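Local coordinates for protein ribonucleoside-diphosphate reductase subunit beta (Bacillus halodurans C-125, PDB 2RCC) that probably forms the iron-binding beta subunit of a class I ribonucleotide reductase, which makes deoxyribonucleotides from ribonucleoside diphosphates for DNA synthesis, at residues 42-47 and 109-114; 178-183 and 229-234; 128-133 and 140-145; 82-87 and 150-155; 267-270 and 275-278. All blocks are in the same frame, centred on the assembly; numbering follows the deposited sequence.

Contact 1 of 5, residues 42-47 and 109-114; sequences YPLYKN and AALMSV
L111 divides its two methyl groups between L44 and Y45. CG of L111 is anti to its own carbonyl carbon (chi1 -69°), which carries the side chain off helix 106-133 toward helix 41-50. Its CD2 comes to rest against the base of Y45, 3.8 Å from Y45 CB and equally close to CA, so the methyl meets the root of the tyrosine and not its ring. The other branch, CD1, meets L44 CD2 at 4.2 Å, a looser touch in which the two leucine side chains cross obliquely. One turn further along, V114 sends CG2 to the edge of the Y45 ring, near its plane, 4.4 Å from Y45 CD1. Everything that touches across the two segments is aliphatic or aromatic carbon, and all four residues are buried. The polar end of Y45 looks elsewhere: its hydroxyl is hydrogen-bonded to OE1 of Q124 of the second subunit, while the Y45 ring also meets that of W33.

The short segments run nearly parallel, at 16° with their axes 10.9 Å apart. L44 also packs on L222, Y225 and L226 of helix 207-237, M48 of helix 41-50 touches both L111 and V114, and beyond Y45 and V114 stands V120 of the second subunit, so the two helices pack together at the dimer interface.

Contact 2 of 5, residues 178-183 and 229-234; sequences SIVYDV and NIFKEL
I179 CG2 and F231 CG both stand anti to their backbone nitrogens (F231 chi1 -178°), which places the methyl beside the base of the phenyl group. I179 CG1 lies instead beside its N (chi1 -72°), and that splits the isoleucine into two branches with different partners. The setting is an antiparallel pair within the ferritin-like helical bundle of the family, helix 172-187 against helix 207-237. The two short segments run at 155° with their axes 10.1 Å apart.

The longer branch of I179 goes to I230: CD1 touches I230 CG2 at 3.8 Å, the two side chains crossing at about a right angle. The shorter branch takes F231, with CG2 4.0 Å from F231 CB and at the edge of the phenyl ring, near its plane. I179 therefore sits between two successive residues of the facing helix. V180 adds the third touch from the next position, reaching the outer part of the same ring.

All four side chains are buried, and the contact between the segments is wholly apolar. Outside it, V180 also packs on F249 and V250 of helix 244-268, F231 on L176 one turn earlier in helix 172-187, and I179 on F227, so the bundle core continues in several directions. I230 lies about 9 Å, side chain to side chain, from H223, a probable iron ligand. The shortest approach across the segments is V180 CG2 to F231 CE2, 3.6 Å, with CD2 of the ring only slightly farther from that methyl, at 3.9 Å.

Contact 3 of 5, residues 128-133 and 140-145; sequences YVLSSL and DEIFEY
On its own segment L130 alone makes the contact, giving one methyl to each of I142 and F143 on helix 136-147. Its CG stands anti to the backbone N (chi1 -169°), so the isobutyl group reaches out from helix 106-133 and forks at the end. CD2 comes down to the outer corner of the F143 ring, 3.6 Å from CZ and 3.8 Å from CE1, an oblique approach to the ring. CD1 meets I142 CD1 at 3.9 Å, the two aliphatic chains sliding past each other in opposite directions. The backbones themselves stay well apart: the nearest CA atoms, those of L130 and I142, are 10.2 Å from each other, and the side chains bridge the distance.

The remaining surface is another matter. D140, E141, E144 and Y145 face solvent, as does S131 on the other helix, and none of them joins the contact. On that helix S132 folds its hydroxyl back onto its own chain, OG donating to Y128 O at 2.6 Å, and backbone bonds of the shorter i to i+3 kind appear as well: S132 N to V129 O and L133 N to L130 O.

The contact closes the corner of the ferritin-like bundle where helix 106-133 passes, through a short connection, into helix 136-147. L130 lies about 6 Å, side chain to side chain, from Y126, the probable radical tyrosine. With only carbon meeting carbon, the association of the segments rests on dispersion and on excluding water, and no directional bond fixes the F143 ring from the L130 side.

Contact 4 of 5, residues 82-87 and 150-155; sequences IGLLAF and DVLKER
The branched end of L152 meets L84 and F87, which lie one turn apart on helix 72-87. L84 CD1 is 3.8 Å from L152 CD2 and the same distance from L152 CD1, so a single methyl of L84 sits against both branches of its partner as the side chains slide past each other in opposite directions. CD2 of L152 has a second neighbour, F87 CE2 at 3.9 Å, and the ring is met obliquely. In all three side chains CG is anti to the backbone N, L152 with chi1 -174°, and this is what throws the branched ends across a gap of 9.2 Å between the CA atoms of L84 and L152.

The surroundings are largely aromatic: W264 of helix 244-268 and W146 of helix 136-147 both touch L84 and L152, F190 packs on L84, F143 on F87, and L88 on L152. Farther along helix 150-168, R155 pairs with E261 in a salt bridge and takes part in cation-pi contacts with W264 and F190.

This is core packing between helices of the ferritin-like bundle, near the probable diiron site: the F87 side chain is about 7 Å from that of D89, a probable iron ligand. Because no polar atom joins the two segments, the fit depends on shape, and the charge of R155 is met outside the leucine contact.

Contact 5 of 5, residues 267-270 and 275-278; sequences YIIG and GINP
The loop between helix 244-268 and helix 278-295 folds back on itself here, a local, partly buried contact made by two short pieces of chain four residues apart. P278 lies against the carbonyl oxygen of G270: its CB is 3.9 Å from G270 O, with CG and CD only a little farther, so the ring lies alongside the oxygen. The CA atoms of these two residues are 6.0 Å apart. On the buried flank I269 meets I276, methyl to methyl, CG2 to CG2 at 4.4 Å; that position of I276 belongs to one of two deposited conformers, so this touch is doubtful.

A water between the two pieces, 2.8 Å from G270 O and 2.9 Å from I276 O, lies within hydrogen-bonding distance of both carbonyls and may bridge them, though it has more acceptors around it than protons to give.

This is an interhelical loop of the all-helical ferritin-like fold. G270 is the first residue to leave helical angles after the first helix, at a positive phi of 56°, and G275 has a still larger phi, conformations to which glycine is suited. N277 occupies the N-cap of the next helix, its OD1 accepting from D280 N.

Outside the loop, I269 packs on F196 of helix 191-202 and on I81 of helix 72-87, while I276 and P278 both rest on F265 and I276 also touches N199 and W312.

Contacts 3 and 4 belong together: their centres are 13 Å apart and they touch directly, F143 CE1 lying 3.3 Å from G83 O and L130 CD1 3.5 Å from I82 CG2. Contact 5 joins the same end of the bundle, where V151 CG2 of contact 4 meets Y267 CZ at 3.6 Å. Contacts 1 and 2 sit toward the other end, about 16 Å apart centre to centre without touching. Contacts 1 and 3 share helix 106-133 but lie 32 Å apart. The probable diiron site lies between the groups: V114 of contact 1 and F87 of contact 4 have side chains about 6 Å from H223 and 7 Å from D89 respectively.

Contact 1 of 5, residues 42-47 and 109-114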
# COMPACT_ATOMS: atom_id res chain seq x y z
N TYR A 42 -4.01 -14.45 3.78
CA TYR A 42 -3.57 -14.68 2.38
C TYR A 42 -4.75 -14.75 1.45
O TYR A 42 -4.69 -14.16 0.37
CB TYR A 42 -2.63 -15.89 2.23
CG TYR A 42 -1.75 -16.00 0.98
CD1 TYR A 42 -1.47 -14.90 0.13
CD2 TYR A 42 -1.06 -17.17 0.73
CE1 TYR A 42 -0.60 -15.03 -1.00
CE2 TYR A 42 -0.17 -17.30 -0.37
CZ TYR A 42 0.05 -16.25 -1.24
OH TYR A 42 0.95 -16.43 -2.30
N PRO A 43 -5.81 -15.50 1.82
CA PRO A 43 -7.03 -15.43 1.03
C PRO A 43 -7.60 -14.02 0.86
O PRO A 43 -8.07 -13.69 -0.22
CB PRO A 43 -8.00 -16.30 1.82
CG PRO A 43 -7.18 -17.22 2.55
CD PRO A 43 -5.93 -16.55 2.86
N LEU A 44 -7.55 -13.18 1.89
CA LEU A 44 -8.00 -11.79 1.76
C LEU A 44 -7.12 -11.00 0.76
O LEU A 44 -7.63 -10.32 -0.12
CB LEU A 44 -8.02 -11.11 3.14
CG LEU A 44 -8.41 -9.64 3.19
CD1 LEU A 44 -9.76 -9.36 2.48
CD2 LEU A 44 -8.44 -9.25 4.63
N TYR A 45 -5.81 -11.11 0.89
CA TYR A 45 -4.92 -10.50 -0.07
C TYR A 45 -5.27 -10.89 -1.51
O TYR A 45 -5.40 -10.03 -2.39
CB TYR A 45 -3.44 -10.85 0.22
CG TYR A 45 -2.50 -10.52 -0.90
CD1 TYR A 45 -1.99 -9.23 -1.10
CD2 TYR A 45 -2.15 -11.48 -1.82
CE1 TYR A 45 -1.15 -8.96 -2.15
CE2 TYR A 45 -1.36 -11.19 -2.86
CZ TYR A 45 -0.84 -9.94 -3.03
OH TYR A 45 -0.01 -9.75 -4.12
N LYS A 46 -5.45 -12.18 -1.73
CA LYS A 46 -5.77 -12.74 -3.06
C LYS A 46 -7.09 -12.19 -3.62
O LYS A 46 -7.18 -11.90 -4.81
CB LYS A 46 -5.82 -14.27 -3.01
CG LYS A 46 -4.48 -14.94 -2.80
CD LYS A 46 -4.63 -16.44 -2.55
CE LYS A 46 -3.25 -17.09 -2.37
NZ LYS A 46 -3.32 -18.57 -2.09
N ASN A 47 -8.09 -12.01 -2.74
CA ASN A 47 -9.37 -11.47 -3.17
C ASN A 47 -9.23 -9.99 -3.51
O ASN A 47 -9.78 -9.54 -4.51
CB ASN A 47 -10.48 -11.71 -2.12
CG ASN A 47 -10.90 -13.18 -2.01
OD1 ASN A 47 -10.94 -13.92 -2.99
ND2 ASN A 47 -11.26 -13.59 -0.81
N ALA A 109 0.34 -5.51 8.24
CA ALA A 109 1.00 -4.27 7.77
C ALA A 109 0.93 -4.22 6.25
O ALA A 109 0.61 -3.18 5.69
CB ALA A 109 2.42 -4.18 8.29
N ALA A 110 1.18 -5.34 5.57
CA ALA A 110 1.10 -5.37 4.10
C ALA A 110 -0.32 -5.06 3.60
O ALA A 110 -0.54 -4.32 2.61
CB ALA A 110 1.57 -6.72 3.57
N LEU A 111 -1.30 -5.64 4.26
CA LEU A 111 -2.70 -5.40 3.87
C LEU A 111 -3.08 -3.93 4.07
O LEU A 111 -3.83 -3.37 3.29
CB LEU A 111 -3.64 -6.39 4.57
CG LEU A 111 -3.60 -7.87 4.18
CD1 LEU A 111 -4.37 -8.70 5.24
CD2 LEU A 111 -4.15 -8.04 2.74
N MSE A 112 -2.52 -3.29 5.08
CA MSE A 112 -2.75 -1.84 5.27
C MSE A 112 -2.15 -1.03 4.12
O MSE A 112 -2.73 -0.05 3.70
CB MSE A 112 -2.24 -1.36 6.62
CG MSE A 112 -2.97 -1.89 7.83
SE MSE A 112 -4.88 -1.60 7.82
CE MSE A 112 -4.95 0.36 7.91
N SER A 113 -1.01 -1.49 3.57
CA SER A 113 -0.43 -0.87 2.39
C SER A 113 -1.39 -1.00 1.18
O SER A 113 -1.61 -0.03 0.46
CB SER A 113 0.96 -1.46 2.08
OG SER A 113 1.46 -0.99 0.86
N VAL A 114 -1.94 -2.19 0.97
CA VAL A 114 -2.90 -2.43 -0.10
C VAL A 114 -4.13 -1.53 0.13
O VAL A 114 -4.56 -0.87 -0.79
CB VAL A 114 -3.32 -3.93 -0.21
CG1 VAL A 114 -4.42 -4.11 -1.28
CG2 VAL A 114 -2.11 -4.84 -0.43

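Contact 2 of 5, residues 178-183 and 229-234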
# COMPACT_ATOMS: atom_id res chain seq x y z
N SER A 178 -10.06 2.98 17.81
CA SER A 178 -9.66 3.41 16.47
C SER A 178 -10.13 2.43 15.36
O SER A 178 -10.56 2.86 14.30
CB SER A 178 -8.13 3.63 16.49
OG SER A 178 -7.64 3.86 15.20
N ILE A 179 -10.04 1.12 15.61
CA ILE A 179 -10.57 0.08 14.69
C ILE A 179 -12.09 0.22 14.51
O ILE A 179 -12.61 0.06 13.40
CB ILE A 179 -10.25 -1.37 15.22
CG1 ILE A 179 -8.77 -1.69 15.05
CG2 ILE A 179 -11.10 -2.45 14.51
CD1 ILE A 179 -8.35 -1.98 13.58
N VAL A 180 -12.80 0.53 15.60
CA VAL A 180 -14.25 0.74 15.50
C VAL A 180 -14.56 1.94 14.61
O VAL A 180 -15.47 1.85 13.78
CB VAL A 180 -14.96 0.88 16.89
CG1 VAL A 180 -16.47 1.25 16.70
CG2 VAL A 180 -14.80 -0.43 17.73
N TYR A 181 -13.83 3.05 14.81
CA TYR A 181 -14.02 4.22 13.96
C TYR A 181 -13.71 3.87 12.50
O TYR A 181 -14.41 4.34 11.62
CB TYR A 181 -13.19 5.42 14.39
CG TYR A 181 -13.43 5.87 15.80
CD1 TYR A 181 -14.71 6.11 16.30
CD2 TYR A 181 -12.37 6.07 16.65
CE1 TYR A 181 -14.91 6.53 17.61
CE2 TYR A 181 -12.55 6.48 17.93
CZ TYR A 181 -13.81 6.69 18.42
OH TYR A 181 -13.92 7.10 19.74
N ASP A 182 -12.68 3.06 12.25
CA ASP A 182 -12.35 2.57 10.87
C ASP A 182 -13.52 1.80 10.20
O ASP A 182 -13.78 1.95 8.99
CB ASP A 182 -11.12 1.65 10.83
CG ASP A 182 -9.79 2.33 11.20
OD1 ASP A 182 -9.66 3.56 11.14
OD2 ASP A 182 -8.84 1.57 11.56
N VAL A 183 -14.17 0.93 10.96
CA VAL A 183 -15.35 0.18 10.51
C VAL A 183 -16.47 1.18 10.12
O VAL A 183 -17.08 1.04 9.09
CB VAL A 183 -15.82 -0.86 11.58
CG1 VAL A 183 -17.25 -1.36 11.31
CG2 VAL A 183 -14.83 -2.04 11.67
N ASN A 229 -12.31 -8.46 11.73
CA ASN A 229 -11.47 -9.58 12.11
C ASN A 229 -10.44 -9.15 13.14
O ASN A 229 -10.27 -9.82 14.15
CB ASN A 229 -10.76 -10.21 10.90
CG ASN A 229 -11.62 -11.18 10.10
OD1 ASN A 229 -12.74 -11.46 10.42
ND2 ASN A 229 -11.05 -11.72 9.05
N ILE A 230 -9.78 -8.01 12.91
CA ILE A 230 -8.79 -7.48 13.87
C ILE A 230 -9.45 -7.21 15.21
O ILE A 230 -8.87 -7.54 16.26
CB ILE A 230 -8.07 -6.18 13.35
CG1 ILE A 230 -7.18 -6.52 12.18
CG2 ILE A 230 -7.23 -5.53 14.48
CD1 ILE A 230 -6.78 -5.29 11.37
N PHE A 231 -10.67 -6.64 15.18
CA PHE A 231 -11.42 -6.38 16.39
C PHE A 231 -11.63 -7.66 17.20
O PHE A 231 -11.34 -7.70 18.42
CB PHE A 231 -12.78 -5.73 16.06
CG PHE A 231 -13.61 -5.38 17.26
CD1 PHE A 231 -14.51 -6.31 17.82
CD2 PHE A 231 -13.51 -4.13 17.85
CE1 PHE A 231 -15.27 -6.01 18.94
CE2 PHE A 231 -14.29 -3.82 18.98
CZ PHE A 231 -15.16 -4.75 19.52
N LYS A 232 -12.13 -8.70 16.54
CA LYS A 232 -12.39 -9.97 17.22
C LYS A 232 -11.12 -10.65 17.75
O LYS A 232 -11.13 -11.22 18.82
CB LYS A 232 -13.08 -10.95 16.30
CG LYS A 232 -14.52 -10.60 15.99
CD LYS A 232 -14.96 -11.39 14.78
CE LYS A 232 -16.35 -11.13 14.43
NZ LYS A 232 -16.51 -11.23 12.94
N GLU A 233 -10.03 -10.56 17.02
CA GLU A 233 -8.77 -11.14 17.43
C GLU A 233 -8.19 -10.35 18.60
O GLU A 233 -7.54 -10.93 19.45
CB GLU A 233 -7.77 -11.18 16.28
CG GLU A 233 -8.18 -12.05 15.05
CD GLU A 233 -8.20 -13.56 15.27
OE1 GLU A 233 -7.80 -14.06 16.37
OE2 GLU A 233 -8.60 -14.23 14.27
N LEU A 234 -8.39 -9.03 18.62
CA LEU A 234 -7.92 -8.22 19.74
C LEU A 234 -8.61 -8.60 21.05
O LEU A 234 -7.98 -8.55 22.10
CB LEU A 234 -8.04 -6.71 19.47
CG LEU A 234 -7.01 -6.08 18.53
CD1 LEU A 234 -7.40 -4.64 18.28
CD2 LEU A 234 -5.58 -6.24 19.09

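Contact 3 of 5, residues 128-133 and 140-145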
# COMPACT_ATOMS: atom_id res chain seq x y z
N TYR A 128 -12.06 12.04 -11.02
CA TYR A 128 -12.29 11.62 -12.40
C TYR A 128 -13.77 11.78 -12.84
O TYR A 128 -14.05 12.22 -13.97
CB TYR A 128 -11.81 10.16 -12.52
CG TYR A 128 -11.93 9.48 -13.85
CD1 TYR A 128 -10.83 9.41 -14.73
CD2 TYR A 128 -13.09 8.80 -14.19
CE1 TYR A 128 -10.93 8.73 -15.95
CE2 TYR A 128 -13.21 8.13 -15.41
CZ TYR A 128 -12.14 8.09 -16.28
OH TYR A 128 -12.25 7.38 -17.48
N VAL A 129 -14.69 11.40 -11.96
CA VAL A 129 -16.12 11.58 -12.21
C VAL A 129 -16.43 13.09 -12.29
O VAL A 129 -17.00 13.56 -13.27
CB VAL A 129 -16.99 10.89 -11.12
CG1 VAL A 129 -18.47 11.29 -11.23
CG2 VAL A 129 -16.85 9.37 -11.17
N LEU A 130 -16.01 13.85 -11.29
CA LEU A 130 -16.29 15.29 -11.25
C LEU A 130 -15.70 16.04 -12.49
O LEU A 130 -16.42 16.81 -13.15
CB LEU A 130 -15.81 15.86 -9.92
CG LEU A 130 -16.20 17.28 -9.54
CD1 LEU A 130 -17.70 17.43 -9.50
CD2 LEU A 130 -15.56 17.69 -8.23
N SER A 131 -14.47 15.72 -12.87
CA SER A 131 -13.81 16.36 -14.00
C SER A 131 -14.38 15.94 -15.36
O SER A 131 -14.15 16.62 -16.35
CB SER A 131 -12.30 16.13 -13.96
OG SER A 131 -12.00 14.76 -14.09
N SER A 132 -15.11 14.83 -15.42
CA SER A 132 -15.77 14.39 -16.67
C SER A 132 -17.11 15.13 -16.91
O SER A 132 -17.66 15.12 -18.02
CB SER A 132 -16.09 12.88 -16.62
OG SER A 132 -14.94 12.11 -16.38
N LEU A 133 -17.64 15.74 -15.85
CA LEU A 133 -18.96 16.34 -15.85
C LEU A 133 -19.02 17.86 -15.69
O LEU A 133 -19.97 18.46 -16.21
CB LEU A 133 -19.78 15.71 -14.70
CG LEU A 133 -19.99 14.20 -14.73
CD1 LEU A 133 -20.78 13.73 -13.50
CD2 LEU A 133 -20.67 13.82 -16.00
N ASP A 140 -13.97 24.07 -8.37
CA ASP A 140 -13.37 24.95 -7.35
C ASP A 140 -14.44 25.59 -6.45
O ASP A 140 -14.24 25.73 -5.25
CB ASP A 140 -12.52 26.06 -8.00
CG ASP A 140 -11.25 25.54 -8.71
OD1 ASP A 140 -10.82 24.38 -8.47
OD2 ASP A 140 -10.70 26.32 -9.51
N GLU A 141 -15.56 25.99 -7.05
CA GLU A 141 -16.67 26.55 -6.30
C GLU A 141 -17.28 25.51 -5.35
O GLU A 141 -17.57 25.82 -4.19
CB GLU A 141 -17.71 27.07 -7.28
CG GLU A 141 -18.94 27.67 -6.62
CD GLU A 141 -19.79 28.54 -7.55
OE1 GLU A 141 -19.65 28.39 -8.80
OE2 GLU A 141 -20.58 29.37 -7.04
N ILE A 142 -17.48 24.28 -5.85
CA ILE A 142 -18.02 23.18 -5.06
C ILE A 142 -17.11 22.99 -3.83
O ILE A 142 -17.60 22.91 -2.70
CB ILE A 142 -18.11 21.84 -5.87
CG1 ILE A 142 -19.19 21.90 -6.97
CG2 ILE A 142 -18.42 20.67 -4.93
CD1 ILE A 142 -19.11 20.75 -8.02
N PHE A 143 -15.79 22.94 -4.06
CA PHE A 143 -14.84 22.73 -2.96
C PHE A 143 -14.83 23.89 -1.97
O PHE A 143 -14.74 23.67 -0.75
CB PHE A 143 -13.42 22.45 -3.46
CG PHE A 143 -13.30 21.21 -4.36
CD1 PHE A 143 -14.08 20.06 -4.17
CD2 PHE A 143 -12.34 21.18 -5.37
CE1 PHE A 143 -13.93 18.96 -4.99
CE2 PHE A 143 -12.18 20.06 -6.18
CZ PHE A 143 -12.98 18.96 -5.99
N GLU A 144 -14.99 25.10 -2.49
CA GLU A 144 -15.00 26.29 -1.65
C GLU A 144 -16.23 26.26 -0.74
O GLU A 144 -16.12 26.55 0.45
CB GLU A 144 -14.95 27.54 -2.52
CG GLU A 144 -14.60 28.84 -1.79
CD GLU A 144 -13.17 28.87 -1.25
OE1 GLU A 144 -12.31 28.06 -1.69
OE2 GLU A 144 -12.90 29.73 -0.38
N TYR A 145 -17.39 25.87 -1.28
CA TYR A 145 -18.58 25.71 -0.44
C TYR A 145 -18.38 24.67 0.64
O TYR A 145 -18.73 24.91 1.79
CB TYR A 145 -19.82 25.38 -1.24
CG TYR A 145 -20.44 26.59 -1.90
CD1 TYR A 145 -21.03 27.59 -1.13
CD2 TYR A 145 -20.47 26.72 -3.29
CE1 TYR A 145 -21.60 28.69 -1.72
CE2 TYR A 145 -21.05 27.83 -3.89
CZ TYR A 145 -21.61 28.81 -3.09
OH TYR A 145 -22.19 29.91 -3.66

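Contact 4 of 5, residues 82-87 and 150-155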
# COMPACT_ATOMS: atom_id res chain seq x y z
N ILE A 82 -20.53 14.05 -4.96
CA ILE A 82 -19.28 13.69 -5.63
C ILE A 82 -18.17 14.71 -5.26
O ILE A 82 -17.06 14.29 -4.99
CB ILE A 82 -19.43 13.48 -7.18
CG1 ILE A 82 -18.38 12.49 -7.67
CG2 ILE A 82 -19.45 14.81 -8.00
CD1 ILE A 82 -18.72 11.02 -7.22
N GLY A 83 -18.54 16.00 -5.19
CA GLY A 83 -17.64 17.08 -4.78
C GLY A 83 -17.06 16.87 -3.38
O GLY A 83 -15.86 17.02 -3.18
N LEU A 84 -17.91 16.49 -2.42
CA LEU A 84 -17.49 16.22 -1.05
C LEU A 84 -16.55 15.02 -1.01
O LEU A 84 -15.50 15.07 -0.36
CB LEU A 84 -18.68 15.92 -0.14
CG LEU A 84 -18.33 15.70 1.34
CD1 LEU A 84 -17.51 16.85 1.93
CD2 LEU A 84 -19.56 15.46 2.12
N LEU A 85 -16.97 13.94 -1.68
CA LEU A 85 -16.14 12.73 -1.77
C LEU A 85 -14.76 13.02 -2.38
O LEU A 85 -13.76 12.52 -1.87
CB LEU A 85 -16.87 11.62 -2.56
CG LEU A 85 -18.07 11.01 -1.82
CD1 LEU A 85 -18.90 10.14 -2.75
CD2 LEU A 85 -17.62 10.22 -0.62
N ALA A 86 -14.72 13.84 -3.43
CA ALA A 86 -13.46 14.28 -4.04
C ALA A 86 -12.68 15.20 -3.10
O ALA A 86 -11.47 15.09 -3.02
CB ALA A 86 -13.73 14.97 -5.37
N PHE A 87 -13.38 16.08 -2.38
CA PHE A 87 -12.78 17.06 -1.43
C PHE A 87 -12.16 16.46 -0.18
O PHE A 87 -11.20 17.01 0.31
CB PHE A 87 -13.85 18.10 -0.98
CG PHE A 87 -13.36 19.15 0.02
CD1 PHE A 87 -12.75 20.31 -0.42
CD2 PHE A 87 -13.52 18.97 1.39
CE1 PHE A 87 -12.29 21.27 0.50
CE2 PHE A 87 -13.07 19.92 2.31
CZ PHE A 87 -12.46 21.07 1.85
N ASP A 150 -20.23 24.23 7.80
CA ASP A 150 -20.25 23.95 9.24
C ASP A 150 -20.59 22.52 9.57
O ASP A 150 -20.04 21.98 10.52
CB ASP A 150 -21.24 24.84 9.96
CG ASP A 150 -20.88 26.30 9.86
OD1 ASP A 150 -19.75 26.67 10.27
OD2 ASP A 150 -21.73 27.08 9.39
N VAL A 151 -21.52 21.93 8.82
CA VAL A 151 -21.93 20.53 9.02
C VAL A 151 -20.70 19.63 8.79
O VAL A 151 -20.50 18.67 9.53
CB VAL A 151 -23.14 20.12 8.14
CG1 VAL A 151 -23.46 18.64 8.30
CG2 VAL A 151 -24.38 20.99 8.47
N LEU A 152 -19.87 19.98 7.80
CA LEU A 152 -18.61 19.25 7.53
C LEU A 152 -17.62 19.42 8.67
O LEU A 152 -17.06 18.42 9.13
CB LEU A 152 -18.00 19.69 6.20
CG LEU A 152 -16.75 18.95 5.68
CD1 LEU A 152 -16.96 17.44 5.60
CD2 LEU A 152 -16.40 19.52 4.33
N LYS A 153 -17.41 20.65 9.13
CA LYS A 153 -16.51 20.95 10.26
C LYS A 153 -16.88 20.14 11.50
O LYS A 153 -16.00 19.60 12.16
CB LYS A 153 -16.51 22.45 10.59
N GLU A 154 -18.18 20.04 11.79
CA GLU A 154 -18.66 19.27 12.95
C GLU A 154 -18.46 17.76 12.78
O GLU A 154 -18.19 17.07 13.76
CB GLU A 154 -20.14 19.58 13.23
N ARG A 155 -18.57 17.27 11.55
CA ARG A 155 -18.42 15.85 11.31
C ARG A 155 -16.94 15.47 11.46
O ARG A 155 -16.63 14.43 12.04
CB ARG A 155 -18.96 15.48 9.93
CG ARG A 155 -19.52 14.10 9.92
CD ARG A 155 -20.13 13.69 8.58
NE ARG A 155 -20.71 12.37 8.75
CZ ARG A 155 -21.11 11.54 7.79
NH1 ARG A 155 -21.00 11.83 6.50
NH2 ARG A 155 -21.62 10.39 8.17

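Contact 5 of 5, residues 267-270 and 275-278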
# COMPACT_ATOMS: atom_id res chain seq x y z
N TYR A 267 -29.49 16.85 5.33
CA TYR A 267 -28.91 18.11 4.88
C TYR A 267 -28.77 18.20 3.36
O TYR A 267 -29.08 19.22 2.77
CB TYR A 267 -27.53 18.21 5.53
CG TYR A 267 -26.71 19.44 5.29
CD1 TYR A 267 -27.24 20.69 5.55
CD2 TYR A 267 -25.35 19.35 4.95
CE1 TYR A 267 -26.48 21.84 5.39
CE2 TYR A 267 -24.58 20.49 4.81
CZ TYR A 267 -25.16 21.74 5.02
OH TYR A 267 -24.44 22.89 4.88
N ILE A 268 -28.31 17.13 2.75
CA ILE A 268 -28.03 17.11 1.30
C ILE A 268 -29.13 16.57 0.39
O ILE A 268 -29.29 17.08 -0.72
CB ILE A 268 -26.73 16.31 1.01
CG1 ILE A 268 -25.57 16.91 1.78
CG2 ILE A 268 -26.36 16.30 -0.49
CD1 ILE A 268 -24.22 16.43 1.25
N ILE A 269 -29.83 15.53 0.84
CA ILE A 269 -30.86 14.88 0.04
C ILE A 269 -32.24 15.13 0.61
O ILE A 269 -33.08 15.65 -0.10
CB ILE A 269 -30.57 13.34 -0.12
CG1 ILE A 269 -29.31 13.10 -0.95
CG2 ILE A 269 -31.76 12.64 -0.82
CD1 ILE A 269 -28.73 11.73 -0.74
N GLY A 270 -32.49 14.76 1.86
CA GLY A 270 -33.81 14.96 2.46
C GLY A 270 -34.93 14.30 1.66
O GLY A 270 -34.79 13.16 1.22
N GLY A 275 -37.60 8.87 -5.90
CA GLY A 275 -37.12 7.53 -5.64
C GLY A 275 -36.50 7.28 -4.28
O GLY A 275 -36.33 6.12 -3.96
N ILE A 276 -36.20 8.34 -3.51
CA ILE A 276 -35.62 8.19 -2.18
C ILE A 276 -36.61 8.70 -1.13
O ILE A 276 -36.89 9.89 -1.06
CB ILE A 276 -34.30 8.96 -2.03
CG1 ILE A 276 -33.28 8.55 -3.11
CG2 ILE A 276 -33.70 8.73 -0.64
CD1 ILE A 276 -32.86 7.11 -3.05
N ASN A 277 -37.17 7.79 -0.34
CA ASN A 277 -38.08 8.14 0.76
C ASN A 277 -37.15 8.32 1.96
O ASN A 277 -36.38 7.42 2.29
CB ASN A 277 -39.15 7.07 1.00
CG ASN A 277 -39.92 7.29 2.29
OD1 ASN A 277 -39.50 6.82 3.34
ND2 ASN A 277 -41.06 7.97 2.21
N PRO A 278 -37.18 9.49 2.60
CA PRO A 278 -36.27 9.69 3.73
C PRO A 278 -36.47 8.73 4.91
O PRO A 278 -35.48 8.38 5.54
CB PRO A 278 -36.51 11.14 4.13
CG PRO A 278 -37.77 11.54 3.51
CD PRO A 278 -37.99 10.69 2.31
O HOH W 1 -35.42 12.40 -1.39